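Local structure of NDP-rhamnosyltransferase (Saccharopolyspora spinosa, 3TSA) at residues V7-Y11 with P12-M16; L160-V163 with C164-H167; A241-A244 with A245-P249; A256-P259 with E260-A263. The protein is a glycosyltransferase of the GT-B clan, built from two domains that each hold a parallel sheet. All blocks are in the same frame, centred on the assembly; numbering follows the deposited sequence.

Interaction 1. Residues V7-Y11 with P12-M16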
ATOM      1  N   VAL A   7       9.075 -12.940   4.267  1.00 15.57           N
ATOM      2  CA  VAL A   7       8.771 -14.057   5.145  1.00 16.71           C
ATOM      3  C   VAL A   7       8.638 -13.493   6.555  1.00 16.86           C
ATOM      4  O   VAL A   7       9.640 -13.323   7.250  1.00 15.96           O
ATOM      5  CB  VAL A   7       9.915 -15.049   5.115  1.00 16.37           C
ATOM      6  CG1 VAL A   7       9.624 -16.266   5.940  1.00 15.81           C
ATOM      7  CG2 VAL A   7      10.217 -15.444   3.652  1.00 18.13           C
ATOM      8  N   PRO A   8       7.403 -13.088   6.948  1.00 17.43           N
ATOM      9  CA  PRO A   8       7.229 -12.536   8.252  1.00 19.77           C
ATOM     10  C   PRO A   8       6.777 -13.610   9.226  1.00 20.40           C
ATOM     11  O   PRO A   8       6.361 -14.706   8.802  1.00 20.46           O
ATOM     12  CB  PRO A   8       6.141 -11.508   8.017  1.00 21.53           C
ATOM     13  CG  PRO A   8       5.301 -12.132   6.895  1.00 23.08           C
ATOM     14  CD  PRO A   8       6.251 -12.831   6.044  1.00 19.66           C
ATOM     15  N   LEU A   9       6.887 -13.318  10.521  1.00 23.16           N
ATOM     16  CA  LEU A   9       6.214 -14.114  11.531  1.00 25.86           C
ATOM     17  C   LEU A   9       4.730 -13.829  11.426  1.00 26.20           C
ATOM     18  O   LEU A   9       4.346 -12.731  10.976  1.00 25.04           O
ATOM     19  CB  LEU A   9       6.618 -13.637  12.914  1.00 27.10           C
ATOM     20  CG  LEU A   9       7.716 -14.282  13.739  1.00 31.47           C
ATOM     21  CD1 LEU A   9       7.551 -13.617  15.118  1.00 33.68           C
ATOM     22  CD2 LEU A   9       7.650 -15.772  13.747  1.00 29.76           C
ATOM     23  N   PRO A  10       3.874 -14.792  11.834  1.00 27.70           N
ATOM     24  CA  PRO A  10       2.461 -14.491  11.678  1.00 27.41           C
ATOM     25  C   PRO A  10       1.951 -13.524  12.725  1.00 28.13           C
ATOM     26  O   PRO A  10       0.963 -13.811  13.358  1.00 29.49           O
ATOM     27  CB  PRO A  10       1.776 -15.841  11.859  1.00 29.60           C
ATOM     28  CG  PRO A  10       2.737 -16.635  12.710  1.00 29.75           C
ATOM     29  CD  PRO A  10       4.113 -16.108  12.462  1.00 26.61           C
ATOM     30  N   TYR A  11       2.604 -12.382  12.912  1.00 26.83           N
ATOM     31  CA  TYR A  11       2.058 -11.321  13.716  1.00 26.25           C
ATOM     32  C   TYR A  11       1.971 -10.044  12.896  1.00 25.49           C
ATOM     33  O   TYR A  11       3.013  -9.562  12.357  1.00 23.76           O
ATOM     34  CB  TYR A  11       2.898 -11.058  14.946  1.00 28.03           C
ATOM     35  CG  TYR A  11       3.072 -12.298  15.764  1.00 32.48           C
ATOM     36  CD1 TYR A  11       2.025 -12.837  16.500  1.00 40.52           C
ATOM     37  CD2 TYR A  11       4.287 -12.940  15.774  1.00 36.66           C
ATOM     38  CE1 TYR A  11       2.223 -14.008  17.273  1.00 43.68           C
ATOM     39  CE2 TYR A  11       4.497 -14.067  16.505  1.00 40.58           C
ATOM     40  CZ  TYR A  11       3.486 -14.602  17.243  1.00 41.44           C
ATOM     41  OH  TYR A  11       3.805 -15.737  17.930  1.00 46.00           O
ATOM     42  N   PRO A  12       0.770  -9.448  12.853  1.00 25.09           N
ATOM     43  CA  PRO A  12       0.569  -8.238  12.055  1.00 22.06           C
ATOM     44  C   PRO A  12       1.571  -7.153  12.305  1.00 22.45           C
ATOM     45  O   PRO A  12       2.010  -6.553  11.300  1.00 18.89           O
ATOM     46  CB  PRO A  12      -0.845  -7.780  12.464  1.00 22.90           C
ATOM     47  CG  PRO A  12      -1.543  -9.057  12.686  1.00 26.43           C
ATOM     48  CD  PRO A  12      -0.473  -9.821  13.547  1.00 24.49           C
ATOM     49  N   THR A  13       1.948  -6.860  13.564  1.00 21.32           N
ATOM     50  CA  THR A  13       2.906  -5.751  13.796  1.00 20.66           C
ATOM     51  C   THR A  13       4.269  -5.966  13.112  1.00 18.91           C
ATOM     52  O   THR A  13       4.904  -5.004  12.715  1.00 18.86           O
ATOM     53  CB  THR A  13       3.184  -5.440  15.279  1.00 20.81           C
ATOM     54  OG1 THR A  13       3.781  -6.567  15.900  1.00 26.22           O
ATOM     55  CG2 THR A  13       1.920  -5.081  16.035  1.00 24.44           C
ATOM     56  N   HIS A  14       4.703  -7.204  13.013  1.00 18.18           N
ATOM     57  CA  HIS A  14       6.015  -7.491  12.389  1.00 16.10           C
ATOM     58  C   HIS A  14       5.938  -7.276  10.869  1.00 15.30           C
ATOM     59  O   HIS A  14       6.959  -6.897  10.271  1.00 16.60           O
ATOM     60  CB  HIS A  14       6.424  -8.911  12.626  1.00 18.31           C
ATOM     61  CG  HIS A  14       6.733  -9.204  14.071  1.00 19.04           C
ATOM     62  ND1 HIS A  14       7.807  -9.959  14.461  1.00 23.99           N
ATOM     63  CD2 HIS A  14       6.048  -8.894  15.212  1.00 24.70           C
ATOM     64  CE1 HIS A  14       7.779 -10.098  15.789  1.00 21.83           C
ATOM     65  NE2 HIS A  14       6.728  -9.457  16.262  1.00 24.19           N
ATOM     66  N   LEU A  15       4.778  -7.593  10.275  1.00 16.07           N
ATOM     67  CA  LEU A  15       4.583  -7.327   8.831  1.00 15.71           C
ATOM     68  C   LEU A  15       4.421  -5.803   8.594  1.00 15.47           C
ATOM     69  O   LEU A  15       5.047  -5.211   7.685  1.00 15.02           O
ATOM     70  CB  LEU A  15       3.381  -8.105   8.245  1.00 14.93           C
ATOM     71  CG  LEU A  15       3.073  -7.714   6.793  1.00 14.61           C
ATOM     72  CD1 LEU A  15       4.279  -7.854   5.868  1.00 17.91           C
ATOM     73  CD2 LEU A  15       1.951  -8.680   6.277  1.00 18.32           C
ATOM     74  N   MET A  16       3.636  -5.151   9.465  1.00 16.00           N
ATOM     75  CA  MET A  16       3.496  -3.703   9.307  1.00 15.66           C
ATOM     76  C   MET A  16       4.824  -2.962   9.348  1.00 14.89           C
ATOM     77  O   MET A  16       4.983  -1.959   8.649  1.00 14.60           O
ATOM     78  CB  MET A  16       2.518  -3.141  10.359  1.00 17.53           C
ATOM     79  CG  MET A  16       1.005  -3.387   9.926  1.00 22.52           C
ATOM     80  SD  MET A  16      -0.002  -3.155  11.380  1.00 32.10           S
ATOM     81  CE  MET A  16      -0.264  -1.412  11.144  1.00 22.33           C
TER

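Interaction 2. Residues L160-V163 with C164-H167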
ATOM      1  N   LEU A 160      18.040 -26.128  14.534  1.00 19.96           N
ATOM      2  CA  LEU A 160      18.150 -25.989  13.064  1.00 19.22           C
ATOM      3  C   LEU A 160      19.490 -26.219  12.378  1.00 19.31           C
ATOM      4  O   LEU A 160      19.501 -26.402  11.156  1.00 19.84           O
ATOM      5  CB  LEU A 160      17.538 -24.656  12.545  1.00 18.19           C
ATOM      6  CG  LEU A 160      16.050 -24.545  12.963  1.00 18.34           C
ATOM      7  CD1 LEU A 160      15.417 -23.185  12.698  1.00 16.58           C
ATOM      8  CD2 LEU A 160      15.099 -25.616  12.322  1.00 19.12           C
ATOM      9  N   ASP A 161      20.590 -26.176  13.104  1.00 19.25           N
ATOM     10  CA  ASP A 161      21.885 -26.437  12.526  1.00 21.25           C
ATOM     11  C   ASP A 161      21.905 -27.882  11.943  1.00 21.87           C
ATOM     12  O   ASP A 161      22.377 -28.053  10.804  1.00 20.56           O
ATOM     13  CB  ASP A 161      22.993 -26.286  13.556  1.00 20.68           C
ATOM     14  CG  ASP A 161      23.327 -24.827  13.897  1.00 20.64           C
ATOM     15  OD1 ASP A 161      22.897 -23.864  13.240  1.00 19.15           O
ATOM     16  OD2 ASP A 161      24.096 -24.638  14.858  1.00 22.09           O
ATOM     17  N   PRO A 162      21.336 -28.876  12.684  1.00 23.83           N
ATOM     18  CA  PRO A 162      21.253 -30.279  12.171  1.00 24.84           C
ATOM     19  C   PRO A 162      20.487 -30.417  10.887  1.00 24.95           C
ATOM     20  O   PRO A 162      20.959 -31.069   9.937  1.00 27.10           O
ATOM     21  CB  PRO A 162      20.478 -31.031  13.282  1.00 26.42           C
ATOM     22  CG  PRO A 162      20.839 -30.282  14.559  1.00 25.39           C
ATOM     23  CD  PRO A 162      20.842 -28.797  14.082  1.00 22.83           C
ATOM     24  N   VAL A 163      19.316 -29.798  10.822  1.00 24.20           N
ATOM     25  CA  VAL A 163      18.585 -29.761   9.623  1.00 21.87           C
ATOM     26  C   VAL A 163      19.423 -29.225   8.466  1.00 21.40           C
ATOM     27  O   VAL A 163      19.461 -29.800   7.400  1.00 23.03           O
ATOM     28  CB  VAL A 163      17.370 -28.858   9.799  1.00 23.99           C
ATOM     29  CG1 VAL A 163      16.646 -28.830   8.521  1.00 19.22           C
ATOM     30  CG2 VAL A 163      16.572 -29.405  11.090  1.00 21.94           C
ATOM     31  N   CYS A 164      20.065 -28.081   8.688  1.00 21.54           N
ATOM     32  CA  CYS A 164      20.805 -27.432   7.647  1.00 20.61           C
ATOM     33  C   CYS A 164      22.034 -28.299   7.296  1.00 21.65           C
ATOM     34  O   CYS A 164      22.402 -28.351   6.145  1.00 21.63           O
ATOM     35  CB  CYS A 164      21.299 -26.066   8.149  1.00 20.62           C
ATOM     36  SG  CYS A 164      19.878 -24.892   8.100  1.00 20.77           S
ATOM     37  N   ARG A 165      22.597 -28.969   8.320  1.00 21.56           N
ATOM     38  CA  ARG A 165      23.720 -29.904   8.070  1.00 25.31           C
ATOM     39  C   ARG A 165      23.306 -31.102   7.226  1.00 24.19           C
ATOM     40  O   ARG A 165      24.049 -31.505   6.288  1.00 25.61           O
ATOM     41  CB  ARG A 165      24.454 -30.270   9.364  1.00 24.98           C
ATOM     42  CG  ARG A 165      25.223 -29.028   9.961  1.00 27.90           C
ATOM     43  CD  ARG A 165      26.233 -29.448  11.017  1.00 36.14           C
ATOM     44  NE  ARG A 165      25.786 -29.067  12.361  1.00 45.65           N
ATOM     45  CZ  ARG A 165      25.252 -29.904  13.252  1.00 45.34           C
ATOM     46  NH1 ARG A 165      25.077 -31.200  12.997  1.00 44.42           N
ATOM     47  NH2 ARG A 165      24.890 -29.430  14.408  1.00 46.39           N
ATOM     48  N   HIS A 166      22.084 -31.596   7.423  1.00 24.30           N
ATOM     49  CA  HIS A 166      21.635 -32.687   6.565  1.00 25.24           C
ATOM     50  C   HIS A 166      21.554 -32.243   5.108  1.00 26.46           C
ATOM     51  O   HIS A 166      21.764 -33.036   4.187  1.00 27.81           O
ATOM     52  CB  HIS A 166      20.328 -33.264   7.002  1.00 24.16           C
ATOM     53  CG  HIS A 166      20.410 -33.970   8.316  1.00 29.09           C
ATOM     54  ND1 HIS A 166      19.513 -33.763   9.346  1.00 32.18           N
ATOM     55  CD2 HIS A 166      21.284 -34.909   8.760  1.00 32.85           C
ATOM     56  CE1 HIS A 166      19.837 -34.527  10.379  1.00 33.22           C
ATOM     57  NE2 HIS A 166      20.899 -35.248  10.040  1.00 35.01           N
ATOM     58  N   HIS A 167      21.237 -30.983   4.866  1.00 25.46           N
ATOM     59  CA  HIS A 167      21.228 -30.516   3.491  1.00 26.49           C
ATOM     60  C   HIS A 167      22.553 -29.945   3.049  1.00 27.28           C
ATOM     61  O   HIS A 167      22.610 -29.229   2.078  1.00 29.78           O
ATOM     62  CB  HIS A 167      20.093 -29.482   3.280  1.00 26.95           C
ATOM     63  CG  HIS A 167      18.743 -30.002   3.629  1.00 23.76           C
ATOM     64  ND1 HIS A 167      17.809 -30.326   2.672  1.00 26.47           N
ATOM     65  CD2 HIS A 167      18.152 -30.221   4.823  1.00 24.41           C
ATOM     66  CE1 HIS A 167      16.700 -30.738   3.267  1.00 26.86           C
ATOM     67  NE2 HIS A 167      16.892 -30.702   4.574  1.00 27.49           N
TER

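Interaction 3. Residues A241-A244 with A245-P249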
ATOM      1  N   ALA A 241      -5.265   2.032  32.179  1.00 15.31           N
ATOM      2  CA  ALA A 241      -4.847   3.310  31.557  1.00 14.29           C
ATOM      3  C   ALA A 241      -5.985   4.291  31.442  1.00 15.12           C
ATOM      4  O   ALA A 241      -5.781   5.485  31.619  1.00 15.57           O
ATOM      5  CB  ALA A 241      -4.251   3.044  30.108  1.00 14.96           C
ATOM      6  N   VAL A 242      -7.173   3.798  31.092  1.00 16.04           N
ATOM      7  CA  VAL A 242      -8.377   4.676  30.933  1.00 15.28           C
ATOM      8  C   VAL A 242      -8.706   5.322  32.307  1.00 14.74           C
ATOM      9  O   VAL A 242      -8.966   6.519  32.388  1.00 15.84           O
ATOM     10  CB  VAL A 242      -9.574   3.886  30.418  1.00 15.98           C
ATOM     11  CG1 VAL A 242     -10.857   4.737  30.606  1.00 18.93           C
ATOM     12  CG2 VAL A 242      -9.336   3.681  28.911  1.00 17.16           C
ATOM     13  N   ALA A 243      -8.614   4.541  33.374  1.00 14.43           N
ATOM     14  CA  ALA A 243      -8.929   5.075  34.722  1.00 16.05           C
ATOM     15  C   ALA A 243      -7.888   6.116  35.138  1.00 17.12           C
ATOM     16  O   ALA A 243      -8.213   7.257  35.542  1.00 19.89           O
ATOM     17  CB  ALA A 243      -8.944   3.938  35.724  1.00 14.66           C
ATOM     18  N   ALA A 244      -6.603   5.787  34.995  1.00 16.58           N
ATOM     19  CA  ALA A 244      -5.586   6.728  35.385  1.00 16.49           C
ATOM     20  C   ALA A 244      -5.684   8.032  34.552  1.00 16.45           C
ATOM     21  O   ALA A 244      -5.536   9.154  35.130  1.00 16.98           O
ATOM     22  CB  ALA A 244      -4.226   6.062  35.225  1.00 15.89           C
ATOM     23  N   ALA A 245      -5.902   7.913  33.246  1.00 15.97           N
ATOM     24  CA  ALA A 245      -5.897   9.112  32.395  1.00 17.65           C
ATOM     25  C   ALA A 245      -7.139   9.950  32.670  1.00 20.89           C
ATOM     26  O   ALA A 245      -7.045  11.170  32.829  1.00 21.15           O
ATOM     27  CB  ALA A 245      -5.819   8.772  30.867  1.00 20.12           C
ATOM     28  N   THR A 246      -8.301   9.323  32.682  1.00 20.29           N
ATOM     29  CA  THR A 246      -9.525  10.161  32.650  1.00 21.72           C
ATOM     30  C   THR A 246      -9.800  10.831  33.999  1.00 23.58           C
ATOM     31  O   THR A 246     -10.548  11.815  34.072  1.00 24.37           O
ATOM     32  CB  THR A 246     -10.763   9.372  32.189  1.00 21.12           C
ATOM     33  OG1 THR A 246     -10.982   8.221  33.038  1.00 20.29           O
ATOM     34  CG2 THR A 246     -10.604   8.929  30.719  1.00 18.51           C
ATOM     35  N   GLU A 247      -9.247  10.275  35.064  1.00 23.28           N
ATOM     36  CA  GLU A 247      -9.400  10.861  36.363  1.00 25.01           C
ATOM     37  C   GLU A 247      -8.531  12.072  36.605  1.00 25.41           C
ATOM     38  O   GLU A 247      -8.741  12.797  37.545  1.00 27.13           O
ATOM     39  CB  GLU A 247      -9.049   9.812  37.392  1.00 26.23           C
ATOM     40  CG  GLU A 247     -10.182   8.825  37.547  1.00 30.40           C
ATOM     41  CD  GLU A 247      -9.941   7.894  38.737  1.00 38.46           C
ATOM     42  OE1 GLU A 247     -10.478   6.770  38.650  1.00 39.66           O
ATOM     43  OE2 GLU A 247      -9.214   8.292  39.715  1.00 39.45           O
ATOM     44  N   LEU A 248      -7.526  12.291  35.761  1.00 23.37           N
ATOM     45  CA  LEU A 248      -6.579  13.336  35.976  1.00 25.03           C
ATOM     46  C   LEU A 248      -7.146  14.648  35.480  1.00 25.70           C
ATOM     47  O   LEU A 248      -7.770  14.671  34.396  1.00 21.10           O
ATOM     48  CB  LEU A 248      -5.261  12.981  35.265  1.00 23.04           C
ATOM     49  CG  LEU A 248      -4.084  13.840  35.729  1.00 27.36           C
ATOM     50  CD1 LEU A 248      -3.752  13.667  37.175  1.00 25.89           C
ATOM     51  CD2 LEU A 248      -2.871  13.695  34.862  1.00 24.10           C
ATOM     52  N   PRO A 249      -6.968  15.749  36.310  1.00 28.27           N
ATOM     53  CA  PRO A 249      -7.524  17.040  35.952  1.00 28.09           C
ATOM     54  C   PRO A 249      -6.866  17.445  34.667  1.00 26.34           C
ATOM     55  O   PRO A 249      -5.615  17.297  34.528  1.00 30.16           O
ATOM     56  CB  PRO A 249      -7.025  18.005  37.069  1.00 28.82           C
ATOM     57  CG  PRO A 249      -6.599  17.147  38.238  1.00 29.71           C
ATOM     58  CD  PRO A 249      -6.288  15.763  37.647  1.00 29.48           C
TER

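Interaction 4. Residues A256-P259 with E260-A263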
ATOM      1  N   ALA A 256      -7.535   4.397  21.353  1.00 16.97           N
ATOM      2  CA  ALA A 256      -7.314   3.742  20.055  1.00 18.60           C
ATOM      3  C   ALA A 256      -7.094   2.229  20.283  1.00 20.18           C
ATOM      4  O   ALA A 256      -5.966   1.814  20.619  1.00 21.46           O
ATOM      5  CB  ALA A 256      -6.108   4.388  19.306  1.00 19.15           C
ATOM      6  N   VAL A 257      -8.157   1.417  20.195  1.00 20.82           N
ATOM      7  CA  VAL A 257      -8.050  -0.041  20.375  1.00 19.96           C
ATOM      8  C   VAL A 257      -8.835  -0.677  19.240  1.00 20.17           C
ATOM      9  O   VAL A 257      -9.630   0.040  18.631  1.00 20.36           O
ATOM     10  CB  VAL A 257      -8.541  -0.538  21.753  1.00 21.91           C
ATOM     11  CG1 VAL A 257      -7.753   0.188  22.865  1.00 22.08           C
ATOM     12  CG2 VAL A 257     -10.058  -0.409  21.893  1.00 21.49           C
ATOM     13  N   PRO A 258      -8.612  -1.977  18.942  1.00 19.27           N
ATOM     14  CA  PRO A 258      -9.281  -2.656  17.822  1.00 21.57           C
ATOM     15  C   PRO A 258     -10.764  -2.712  18.046  1.00 23.60           C
ATOM     16  O   PRO A 258     -11.196  -2.760  19.209  1.00 22.09           O
ATOM     17  CB  PRO A 258      -8.733  -4.089  17.929  1.00 22.47           C
ATOM     18  CG  PRO A 258      -7.356  -3.861  18.490  1.00 20.61           C
ATOM     19  CD  PRO A 258      -7.627  -2.879  19.572  1.00 21.86           C
ATOM     20  N   PRO A 259     -11.556  -2.782  16.967  1.00 25.04           N
ATOM     21  CA  PRO A 259     -13.007  -2.788  17.076  1.00 27.16           C
ATOM     22  C   PRO A 259     -13.559  -3.790  18.115  1.00 29.15           C
ATOM     23  O   PRO A 259     -14.412  -3.409  18.955  1.00 28.79           O
ATOM     24  CB  PRO A 259     -13.470  -3.204  15.664  1.00 27.84           C
ATOM     25  CG  PRO A 259     -12.369  -2.850  14.752  1.00 27.34           C
ATOM     26  CD  PRO A 259     -11.081  -2.956  15.575  1.00 26.60           C
ATOM     27  N   GLU A 260     -13.078  -5.035  18.094  1.00 30.69           N
ATOM     28  CA  GLU A 260     -13.635  -6.041  19.062  1.00 32.63           C
ATOM     29  C   GLU A 260     -13.294  -5.788  20.540  1.00 32.56           C
ATOM     30  O   GLU A 260     -13.937  -6.337  21.436  1.00 35.57           O
ATOM     31  CB  GLU A 260     -13.297  -7.473  18.663  1.00 32.93           C
ATOM     32  CG  GLU A 260     -11.859  -7.875  18.941  1.00 34.19           C
ATOM     33  CD  GLU A 260     -10.859  -7.386  17.880  1.00 39.66           C
ATOM     34  OE1 GLU A 260     -11.200  -6.646  16.897  1.00 40.40           O
ATOM     35  OE2 GLU A 260      -9.689  -7.760  18.068  1.00 38.95           O
ATOM     36  N   HIS A 261     -12.311  -4.927  20.802  1.00 31.11           N
ATOM     37  CA  HIS A 261     -11.981  -4.566  22.182  1.00 29.47           C
ATOM     38  C   HIS A 261     -12.684  -3.301  22.701  1.00 29.69           C
ATOM     39  O   HIS A 261     -12.474  -2.910  23.847  1.00 30.04           O
ATOM     40  CB  HIS A 261     -10.450  -4.471  22.371  1.00 29.99           C
ATOM     41  CG  HIS A 261      -9.723  -5.750  22.071  1.00 28.35           C
ATOM     42  ND1 HIS A 261      -9.779  -6.851  22.897  1.00 26.97           N
ATOM     43  CD2 HIS A 261      -8.867  -6.078  21.066  1.00 26.86           C
ATOM     44  CE1 HIS A 261      -9.049  -7.827  22.377  1.00 20.66           C
ATOM     45  NE2 HIS A 261      -8.474  -7.382  21.277  1.00 27.96           N
ATOM     46  N   ARG A 262     -13.531  -2.691  21.860  1.00 29.39           N
ATOM     47  CA  ARG A 262     -14.170  -1.433  22.183  1.00 30.40           C
ATOM     48  C   ARG A 262     -15.311  -1.695  23.173  1.00 30.24           C
ATOM     49  O   ARG A 262     -15.620  -0.859  24.030  1.00 31.07           O
ATOM     50  CB  ARG A 262     -14.605  -0.699  20.865  1.00 30.63           C
ATOM     51  CG  ARG A 262     -13.358  -0.113  20.126  1.00 30.83           C
ATOM     52  CD  ARG A 262     -13.623   0.523  18.752  1.00 32.21           C
ATOM     53  NE  ARG A 262     -12.363   0.565  18.002  1.00 33.80           N
ATOM     54  CZ  ARG A 262     -12.233   0.785  16.702  1.00 31.07           C
ATOM     55  NH1 ARG A 262     -13.309   0.984  15.974  1.00 29.21           N
ATOM     56  NH2 ARG A 262     -11.009   0.800  16.129  1.00 27.22           N
ATOM     57  N   ALA A 263     -15.872  -2.903  23.127  1.00 31.62           N
ATOM     58  CA  ALA A 263     -16.945  -3.275  24.068  1.00 32.70           C
ATOM     59  C   ALA A 263     -16.500  -3.329  25.554  1.00 33.51           C
ATOM     60  O   ALA A 263     -17.313  -3.159  26.479  1.00 34.95           O
ATOM     61  CB  ALA A 263     -17.581  -4.620  23.619  1.00 33.04           C
TER

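Interaction 1. Residues V7-Y11 with P12-M16
His-14 and Leu-9 lie side by side, both side chains pointing the same way, with Leu-9 CD1 coming within 3.6 Å of His-14 CE1. The rings of Tyr-11 and His-14 are inclined at 46° with centroids 5.6 Å apart, neither a stack nor an edge-to-face pair; Tyr-11 CD2 sits over one face of the imidazole, offset toward its rim. The methyl CD1 of Leu-9 also meets the edge of the phenol ring, in its plane. His-14 CG stands anti to the carbonyl carbon (chi1 -68°), which lays the ring back toward Tyr-11, and His-14 CD2 packs 3.8 Å from Tyr-11 CB.

This is the turn from strand 3-7 into helix 12-16, and Tyr-11 is the N-cap. Its O takes the first helical amides: that of His-14, N to O 3.0 Å, from above the carbonyl plane, and weakly that of Leu-15. Across the turn, Pro-8 CB and Leu-15 CB touch at 4.4 Å, a greasy contact extended by Leu-40 and Ala-44 of helix 38-46.

ND1 of His-14 bonds to Asp-121 OD2, which also takes the Leu-9 amide. That bond, with Leu-9 and Tyr-11 packed round the ring, sets the rotation of the imidazole.

Interaction 2. Residues L160-V163 with C164-H167
Asp-161 O takes the amide of Arg-165 in the shortest bond between 160-163 and 164-167, N to O 2.7 Å, with the donor lying in the carbonyl plane. The same oxygen is roofed by the arginine side chain, whose CG passes 3.1 Å from Asp-161 O. Arg-165 then bends at chi3 (-108°), folding the guanidinium back along the helix, so that one face rests over the peptide joining Asp-161 to Pro-162. NH2 of Arg-165 ends 3.8 Å from Asp-161 CB, yet 4.9 Å from Asp-161 OD2, too far for a salt bridge. The carboxylate is engaged elsewhere: Asp-161 OD1 takes bonds from His-157 ND1 and Leu-172 N.

One residue further along, the pattern recurs with a ring. His-166 N donates to Pro-162 O at 2.8 Å, and its imidazole lies with one face over that oxygen. His-167, the first residue past the helix, turns its ring edge to Val-163 O, with CD2 2.9 Å from that oxygen, while its amide bonds there only weakly.

Leu-160 and Cys-164 pack on Leu-172, and Leu-160 also meets helices 82-113 and 125-133. Carbonyl oxygens at this C-terminal end of helix 151-166, the helix of the beta-alpha-beta unit between strands 138-141 and 177-180, thus lie close to arginine and histidine groups, whose positive charge, where present, would suit the negative pole of the helix dipole.

Interaction 3. Residues A241-A244 with A245-P249
Hydrogen bonds come first, and the double grip on Val-242 O stands out among them. Thr-246 reaches that oxygen twice, through OG1 at 2.7 Å and through its own N at 2.9 Å, the two donors arriving from opposite faces of the carbonyl plane. The hydroxyl can turn back because OG1 sits between the backbone N and the carbonyl carbon (chi1 57°). Bonds on either side follow the i to i+4 pattern, from Ala-245 N to Ala-241 O and, longer, from Glu-247 N to Ala-243 O at 3.2 Å. Ala-244 O is buried without a polar partner in the model; Leu-248 N instead turns to Ala-245 O.

Apolar contact is lighter. Thr-246 CG2 stands 4.2 Å from Val-242 CG1, making a small ridge that faces Ile-255 and Ala-253 of strand 251-256. Ala-241 and Ala-244 pack on Phe-346 of helix 343-354, and Leu-248 touches Thr-347 and Ile-350 of the same helix.

Of the charged groups, Glu-247 runs its aliphatic stem past Ala-243 O, CG to O 3.2 Å, with the chain extended beyond CG. Its carboxylate bonds through OE2 to His-343 NE2, tying the end of this turn to the start of helix 343-354.

A threonine hydroxyl bonded to the carbonyl four residues earlier is a familiar helix feature. Here it lies in the last turn of helix 236-246, which packs against the parallel sheet of the C-terminal Rossmann-like domain.

Interaction 4. Residues A256-P259 with E260-A263
The guanidinium of Arg-262 has the ring of Pro-259 over one face, with Pro-259 N 3.4 Å above the plane and offset toward the rim. At its edge, in plane, sits Val-257 O. That oxygen is gripped side-on by two nitrogens, Arg-262 NE at 2.9 Å and Arg-262 NH2 at 3.0 Å, and it lies only 4 to 5° out of the guanidinium plane. The imidazole of His-261 offers its edge to Pro-258: CG of the proline is in the ring plane, and CB approaches His-261 CD2 to 3.7 Å. Over one face of the same imidazole lies CG of the adjoining Glu-260.

The arginine arrives by an extended path from CG to NE, running beside Pro-259 in the same direction and past Val-257 in the opposite one. Val-257 CG2 meets Arg-262 CG at 3.8 Å. With Val-257 O held at one edge and the proline on a face, the plane can hardly rotate, and NH2 has a further partner in Ser-277 OG.

Glu-260 folds back at chi2 (-80°), bringing OE1 to 3.7 Å from Pro-258 CB; its charge is met by a salt bridge from OE1 to Arg-227. Two backbone bonds round off the turn: His-261 N to Pro-258 O at 2.9 Å, and Arg-262 N to Pro-259 O at 3.1 Å.

The loop follows strand 251-256, whose Ala-256 pairs with Ile-223 of strand 219-224. Helix 227-233 lies against it, through Arg-227 on the two prolines and through Leu-230 and Asn-231 on His-261, and Ser-277 and Glu-276 meet it from another loop.

Overall arrangement
Interactions 1 and 2 belong to the N-terminal half of the chain, 3 and 4 to the C-terminal half. All four are partly buried. Interaction 1 lies nearest the middle, its centre about 9 Å from that of the chain; interaction 2, about 30 Å out, carries exposed arginine and histidine side chains at the periphery. Centres of 2 and 3 are about 54 Å apart, on opposite sides of the chain's centre. Interactions 3 and 4 border the two ends of strand 251-256, with nearest atoms about 7 Å apart. The chemistry differs: an aspartate-bonded histidine in 1, side chains over carbonyls in 2, a threonine hydroxyl bonded to a carbonyl in the preceding turn in 3, and an arginine that grips one carbonyl oxygen with two nitrogens in 4.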